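PDB 5GGY: Iron(III) ABC transporter, periplasmic iron-compound-binding protein from Vibrio cholerae, which probably captures iron-loaded siderophores such as the ferric form of Desferal in the periplasm and hands them to an ABC transporter for iron uptake. Local coordinates for residues A[236-240]-A[241-245]; A[141-144]-A[145-148]; A[182-185]-A[186-190]. All coordinates share one frame; numbering follows the deposited sequence.

Contact 1: A[236-240]-A[241-245]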
# COMPACT_ATOMS: atom_id res chain seq x y z
N VAL A 236 19.57 -17.24 -34.28
CA VAL A 236 18.92 -16.57 -35.40
C VAL A 236 17.53 -16.06 -35.03
O VAL A 236 17.14 -14.95 -35.42
CB VAL A 236 18.80 -17.52 -36.61
CG1 VAL A 236 18.33 -16.76 -37.84
CG2 VAL A 236 20.14 -18.20 -36.88
N LEU A 237 16.79 -16.86 -34.28
CA LEU A 237 15.42 -16.51 -33.89
C LEU A 237 15.39 -15.27 -33.00
O LEU A 237 14.44 -14.48 -33.06
CB LEU A 237 14.76 -17.69 -33.16
CG LEU A 237 13.31 -17.50 -32.69
CD1 LEU A 237 12.40 -17.19 -33.87
CD2 LEU A 237 12.83 -18.74 -31.95
N TRP A 238 16.43 -15.09 -32.20
CA TRP A 238 16.51 -13.96 -31.28
C TRP A 238 17.05 -12.71 -31.96
O TRP A 238 16.54 -11.61 -31.74
CB TRP A 238 17.39 -14.33 -30.08
CG TRP A 238 17.63 -13.20 -29.12
CD1 TRP A 238 18.68 -12.33 -29.13
CD2 TRP A 238 16.81 -12.83 -28.01
NE1 TRP A 238 18.56 -11.43 -28.09
CE2 TRP A 238 17.42 -11.72 -27.39
CE3 TRP A 238 15.62 -13.32 -27.47
CZ2 TRP A 238 16.88 -11.10 -26.26
CZ3 TRP A 238 15.08 -12.71 -26.35
CH2 TRP A 238 15.71 -11.61 -25.76
N ARG A 239 18.08 -12.87 -32.79
CA ARG A 239 18.68 -11.74 -33.50
C ARG A 239 17.71 -11.13 -34.51
O ARG A 239 17.89 -10.00 -34.95
CB ARG A 239 19.97 -12.17 -34.21
CG ARG A 239 21.24 -11.74 -33.49
CD ARG A 239 22.43 -11.78 -34.44
NE ARG A 239 23.11 -10.48 -34.52
CZ ARG A 239 22.76 -9.51 -35.36
NH1 ARG A 239 21.75 -9.68 -36.20
NH2 ARG A 239 23.43 -8.37 -35.37
N ALA A 240 16.68 -11.89 -34.87
CA ALA A 240 15.69 -11.43 -35.83
C ALA A 240 14.42 -10.92 -35.15
O ALA A 240 13.39 -10.74 -35.79
CB ALA A 240 15.35 -12.55 -36.81
N MET A 241 14.51 -10.69 -33.84
CA MET A 241 13.38 -10.15 -33.09
C MET A 241 13.26 -8.65 -33.27
O MET A 241 14.27 -7.94 -33.31
CB MET A 241 13.53 -10.48 -31.60
CG MET A 241 13.30 -11.94 -31.27
SD MET A 241 11.59 -12.44 -31.57
CE MET A 241 11.69 -14.20 -31.21
N PRO A 242 12.02 -8.15 -33.39
CA PRO A 242 11.75 -6.72 -33.57
C PRO A 242 12.32 -5.87 -32.44
O PRO A 242 12.90 -4.82 -32.70
CB PRO A 242 10.21 -6.65 -33.58
CG PRO A 242 9.78 -8.01 -33.99
CD PRO A 242 10.78 -8.96 -33.42
N PHE A 243 12.16 -6.33 -31.20
CA PHE A 243 12.65 -5.61 -30.04
C PHE A 243 14.16 -5.72 -29.90
O PHE A 243 14.80 -4.87 -29.29
CB PHE A 243 11.97 -6.12 -28.76
CG PHE A 243 11.94 -7.62 -28.65
CD1 PHE A 243 13.00 -8.30 -28.08
CD2 PHE A 243 10.85 -8.34 -29.11
CE1 PHE A 243 12.97 -9.68 -27.97
CE2 PHE A 243 10.82 -9.72 -29.00
CZ PHE A 243 11.88 -10.39 -28.43
N VAL A 244 14.73 -6.78 -30.47
CA VAL A 244 16.17 -7.00 -30.41
C VAL A 244 16.88 -6.09 -31.41
O VAL A 244 17.85 -5.42 -31.07
CB VAL A 244 16.53 -8.47 -30.70
CG1 VAL A 244 18.00 -8.60 -31.05
CG2 VAL A 244 16.17 -9.34 -29.51
N GLN A 245 16.37 -6.07 -32.64
CA GLN A 245 16.94 -5.22 -33.68
C GLN A 245 16.73 -3.75 -33.38
O GLN A 245 17.52 -2.90 -33.80
CB GLN A 245 16.33 -5.57 -35.04
CG GLN A 245 16.79 -6.90 -35.61
CD GLN A 245 16.07 -7.27 -36.88
OE1 GLN A 245 14.84 -7.16 -36.97
NE2 GLN A 245 16.82 -7.69 -37.89
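Two short consecutive helices, 236-239 and 242-245, are joined by a tight turn at A240-M241, where W238 of the first is packed against V244 and F243 of the second. A240 is the first residue to leave helical geometry, and M241 occupies the N-cap position of the next helix. One bond crosses the turn: M241 N donates to W238 O over 3.1 Å at 154°, and it reaches the oxygen from above the carbonyl plane. Backbone bonds, one of them weak, then run from V244 N and Q245 N back to M241 O and start the second helix.

The indole is the platform of the contact. V244 CG2 sits over the face of its five-membered ring in a CH-pi contact, 3.6 Å from the ring centroid, and comes within 3.4 Å of W238 CE2. F243 meets the same indole edge to face: its edge is turned toward the six-membered ring, the centroids are 5.7 Å apart and the planes stand at 75°. F243 CE1 approaches W238 CH2 to 4.0 Å. Placing CG between the backbone N and the carbonyl carbon (chi1 47°) swings the F243 ring toward W238, with M241 CB over one face, offset toward the rim. M241, bent at chi2, brings CE to 4.0 Å from L237 CG.

W238, F243 and V244 all touch V249, whereas R239 and Q245 are exposed. The arrangement is that of two short helices joined by a tight turn, preceding strand 249-252, which runs parallel to 219-223 in the mixed beta-sheet of this alpha/beta fold.

Contact 2: A[141-144]-A[145-148]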
# COMPACT_ATOMS: atom_id res chain seq x y z
N TYR A 141 5.64 2.15 -1.59
CA TYR A 141 4.69 2.89 -2.41
C TYR A 141 5.26 4.23 -2.83
O TYR A 141 4.96 4.74 -3.92
CB TYR A 141 3.37 3.08 -1.66
CG TYR A 141 2.66 1.79 -1.34
CD1 TYR A 141 2.60 0.77 -2.29
CD2 TYR A 141 2.08 1.57 -0.10
CE1 TYR A 141 1.95 -0.42 -2.00
CE2 TYR A 141 1.44 0.38 0.19
CZ TYR A 141 1.38 -0.61 -0.76
OH TYR A 141 0.74 -1.80 -0.47
N ALA A 142 6.09 4.81 -1.97
CA ALA A 142 6.78 6.05 -2.29
C ALA A 142 7.87 5.78 -3.34
O ALA A 142 8.05 6.57 -4.27
CB ALA A 142 7.38 6.67 -1.04
N ARG A 143 8.58 4.67 -3.17
CA ARG A 143 9.61 4.25 -4.10
C ARG A 143 9.03 4.01 -5.49
O ARG A 143 9.67 4.34 -6.50
CB ARG A 143 10.31 2.99 -3.60
CG ARG A 143 11.47 2.52 -4.46
CD ARG A 143 12.49 3.63 -4.65
NE ARG A 143 13.70 3.16 -5.32
CZ ARG A 143 14.65 3.96 -5.79
NH1 ARG A 143 14.53 5.27 -5.67
NH2 ARG A 143 15.72 3.44 -6.38
N PHE A 144 7.83 3.44 -5.54
CA PHE A 144 7.13 3.20 -6.80
C PHE A 144 6.94 4.49 -7.58
O PHE A 144 7.15 4.54 -8.80
CB PHE A 144 5.77 2.54 -6.55
CG PHE A 144 5.85 1.11 -6.12
CD1 PHE A 144 6.86 0.28 -6.58
CD2 PHE A 144 4.91 0.58 -5.25
CE1 PHE A 144 6.93 -1.04 -6.19
CE2 PHE A 144 4.98 -0.74 -4.85
CZ PHE A 144 5.99 -1.55 -5.32
N SER A 145 6.54 5.54 -6.87
CA SER A 145 6.28 6.84 -7.48
C SER A 145 7.56 7.49 -7.99
O SER A 145 7.57 8.11 -9.05
CB SER A 145 5.60 7.78 -6.47
OG SER A 145 4.36 7.25 -6.04
N GLU A 146 8.64 7.34 -7.23
CA GLU A 146 9.94 7.89 -7.63
C GLU A 146 10.42 7.24 -8.92
O GLU A 146 10.85 7.94 -9.85
CB GLU A 146 10.98 7.68 -6.53
CG GLU A 146 10.62 8.28 -5.18
CD GLU A 146 11.64 7.97 -4.11
OE1 GLU A 146 12.67 7.35 -4.44
OE2 GLU A 146 11.41 8.33 -2.94
N LEU A 147 10.33 5.92 -8.99
CA LEU A 147 10.78 5.17 -10.16
C LEU A 147 9.90 5.47 -11.37
O LEU A 147 10.39 5.56 -12.50
CB LEU A 147 10.77 3.68 -9.87
CG LEU A 147 11.65 3.21 -8.71
CD1 LEU A 147 11.43 1.74 -8.44
CD2 LEU A 147 13.12 3.51 -8.99
N LYS A 148 8.60 5.62 -11.13
CA LYS A 148 7.66 5.96 -12.19
C LYS A 148 8.00 7.31 -12.80
O LYS A 148 7.94 7.48 -14.02
CB LYS A 148 6.23 5.96 -11.66
CG LYS A 148 5.20 6.42 -12.68
CD LYS A 148 3.77 6.17 -12.22
CE LYS A 148 2.79 6.63 -13.28
NZ LYS A 148 1.37 6.28 -12.96
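R143 and E146, one turn apart on the long helix 130-154, form the ionic part of this contact. R143 NH1 donates to E146 OE1 over 3.0 Å at 150°. The oxygen lies in the guanidinium plane, at its edge, and is met nearly along its own C-O axis; the carboxylate plane stands at 89° to the guanidinium. NE of the same arginine makes a second salt bridge, to E269 of helix 262-276, so the guanidinium is shared between its own helix and a neighbour, and two carboxylates help to fix its rotation.

In the packing part, the L147 methyl CD2 lies on the flat face of that guanidinium, over its centre and 3.6 Å from R143 CZ. With CG anti to the backbone N (chi1 -176°) and the chain bent at chi2, R143 turns forward along the helix and lays its head across this methyl. L147 also packs on A268, E269 and T272 of helix 262-276. F144 reaches A268 there, and Y184 and Q188 of helix 181-188.

Backbone bonds form the third group. E146 N to A142 O, L147 N to R143 O (3.0 Å) and K148 N to F144 O follow the i to i+4 pattern. Y141 O receives two weak bonds from S145, from its N at 3.4 Å and from its OG at 3.3 Å, the hydroxyl folding back onto the helix. The Y141 hydroxyl itself is hydrogen-bonded to E54 of the second subunit, while S145 packs on S44 of that subunit.

These are the i to i+3 and i to i+4 side-chain contacts of a long alpha-helix, consistent with the long helix linking the two lobes in FhuD-like periplasmic binding proteins.

Contact 3: A[182-185]-A[186-190]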
# COMPACT_ATOMS: atom_id res chain seq x y z
N PRO A 182 5.47 -9.43 -11.32
CA PRO A 182 6.03 -8.40 -12.20
C PRO A 182 4.95 -7.56 -12.89
O PRO A 182 5.17 -6.38 -13.16
CB PRO A 182 6.82 -9.21 -13.23
CG PRO A 182 7.14 -10.49 -12.54
CD PRO A 182 5.94 -10.77 -11.70
N GLN A 183 3.81 -8.17 -13.18
CA GLN A 183 2.68 -7.46 -13.76
C GLN A 183 2.22 -6.33 -12.84
O GLN A 183 1.95 -5.22 -13.30
CB GLN A 183 1.52 -8.42 -14.03
CG GLN A 183 0.22 -7.74 -14.44
CD GLN A 183 0.28 -7.13 -15.82
OE1 GLN A 183 1.21 -7.38 -16.59
NE2 GLN A 183 -0.72 -6.32 -16.15
N TYR A 184 2.15 -6.63 -11.55
CA TYR A 184 1.80 -5.64 -10.54
C TYR A 184 2.82 -4.51 -10.53
O TYR A 184 2.47 -3.34 -10.42
CB TYR A 184 1.70 -6.31 -9.17
CG TYR A 184 1.68 -5.36 -7.99
CD1 TYR A 184 2.85 -4.95 -7.36
CD2 TYR A 184 0.47 -4.90 -7.47
CE1 TYR A 184 2.83 -4.09 -6.28
CE2 TYR A 184 0.44 -4.04 -6.39
CZ TYR A 184 1.62 -3.64 -5.80
OH TYR A 184 1.59 -2.79 -4.72
N VAL A 185 4.09 -4.89 -10.63
CA VAL A 185 5.18 -3.94 -10.66
C VAL A 185 5.08 -3.01 -11.88
O VAL A 185 5.25 -1.80 -11.76
CB VAL A 185 6.55 -4.66 -10.67
CG1 VAL A 185 7.65 -3.75 -11.17
CG2 VAL A 185 6.87 -5.22 -9.29
N LEU A 186 4.80 -3.60 -13.04
CA LEU A 186 4.63 -2.83 -14.28
C LEU A 186 3.49 -1.82 -14.16
O LEU A 186 3.66 -0.65 -14.50
CB LEU A 186 4.37 -3.77 -15.46
CG LEU A 186 5.50 -4.71 -15.87
CD1 LEU A 186 5.08 -5.58 -17.04
CD2 LEU A 186 6.76 -3.93 -16.21
N GLU A 187 2.33 -2.28 -13.69
CA GLU A 187 1.18 -1.40 -13.53
C GLU A 187 1.46 -0.29 -12.52
O GLU A 187 1.07 0.86 -12.73
CB GLU A 187 -0.05 -2.21 -13.08
CG GLU A 187 -0.51 -3.26 -14.06
CD GLU A 187 -1.64 -4.11 -13.50
OE1 GLU A 187 -2.10 -3.80 -12.38
OE2 GLU A 187 -2.06 -5.07 -14.17
N GLN A 188 2.13 -0.64 -11.44
CA GLN A 188 2.47 0.32 -10.39
C GLN A 188 3.54 1.30 -10.87
O GLN A 188 3.73 2.36 -10.28
CB GLN A 188 2.96 -0.42 -9.15
CG GLN A 188 2.74 0.32 -7.85
CD GLN A 188 1.29 0.28 -7.39
OE1 GLN A 188 0.46 1.07 -7.85
NE2 GLN A 188 0.99 -0.62 -6.47
N LEU A 189 4.23 0.95 -11.95
CA LEU A 189 5.30 1.78 -12.49
C LEU A 189 4.79 2.68 -13.61
O LEU A 189 5.54 3.46 -14.19
CB LEU A 189 6.45 0.92 -12.99
CG LEU A 189 7.85 1.28 -12.50
CD1 LEU A 189 7.84 1.49 -11.00
CD2 LEU A 189 8.83 0.18 -12.88
N GLY A 190 3.50 2.56 -13.92
CA GLY A 190 2.89 3.31 -15.00
C GLY A 190 3.08 2.65 -16.36
O GLY A 190 2.69 3.21 -17.38
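P182 and L186 meet on the buried, apolar side of the short helix 181-188, which a Schellman motif closes at G190. Both face strand 161-167, with L186 CG 3.2 Å from P182 O, the carbonyl that also accepts L186 N at 2.8 Å. V185 reaches S267 and I271 of helix 262-276. L189 packs on T272 of that helix and on L147 and L151 of helix 130-154, but V185 CG1 and L189 CD2 only graze each other at 4.4 Å. Y184 is buried too, packed on helices 112-126, 130-154 and 262-276.

The more open side is polar. Partly exposed Q188 lies beside Y184 and points the same way, its NE2 2.9 Å from Y184 OH. Q183, CG anti to the backbone N (chi1 171°) and bent at chi2, curls its amide forward to E187, while its OE1 is hydrogen-bonded to S193. E187 OE1 is hydrogen-bonded to S57 of the second subunit. G190, with positive phi, sends its N back to E187 O. The Q183 NE2 hydrogen bond meets E187 OE2 on its anti side at 2.7 Å and 146°, amide and carboxylate planes 88° apart.

Contacts 2 and 3 are neighbours, their centres about 11 Å apart: helix 181-188 lies against helix 130-154, Y141 CE1 meeting Y184 OH at 3.6 Å and K148 CG meeting L189 O at 3.3 Å. Both also pack on helix 262-276 and touch the second subunit. Contact 3 is the more buried of the two. Contact 1 stands apart, about 25 Å from contact 3 and 32 Å from contact 2 between centres, partly buried toward the chain's periphery and untouched by the other subunit. Its side chains meet through aromatic and aliphatic packing, whereas contact 2 is built on a salt bridge with a leucine methyl over the guanidinium, and contact 3 has an amide-carboxylate hydrogen bond.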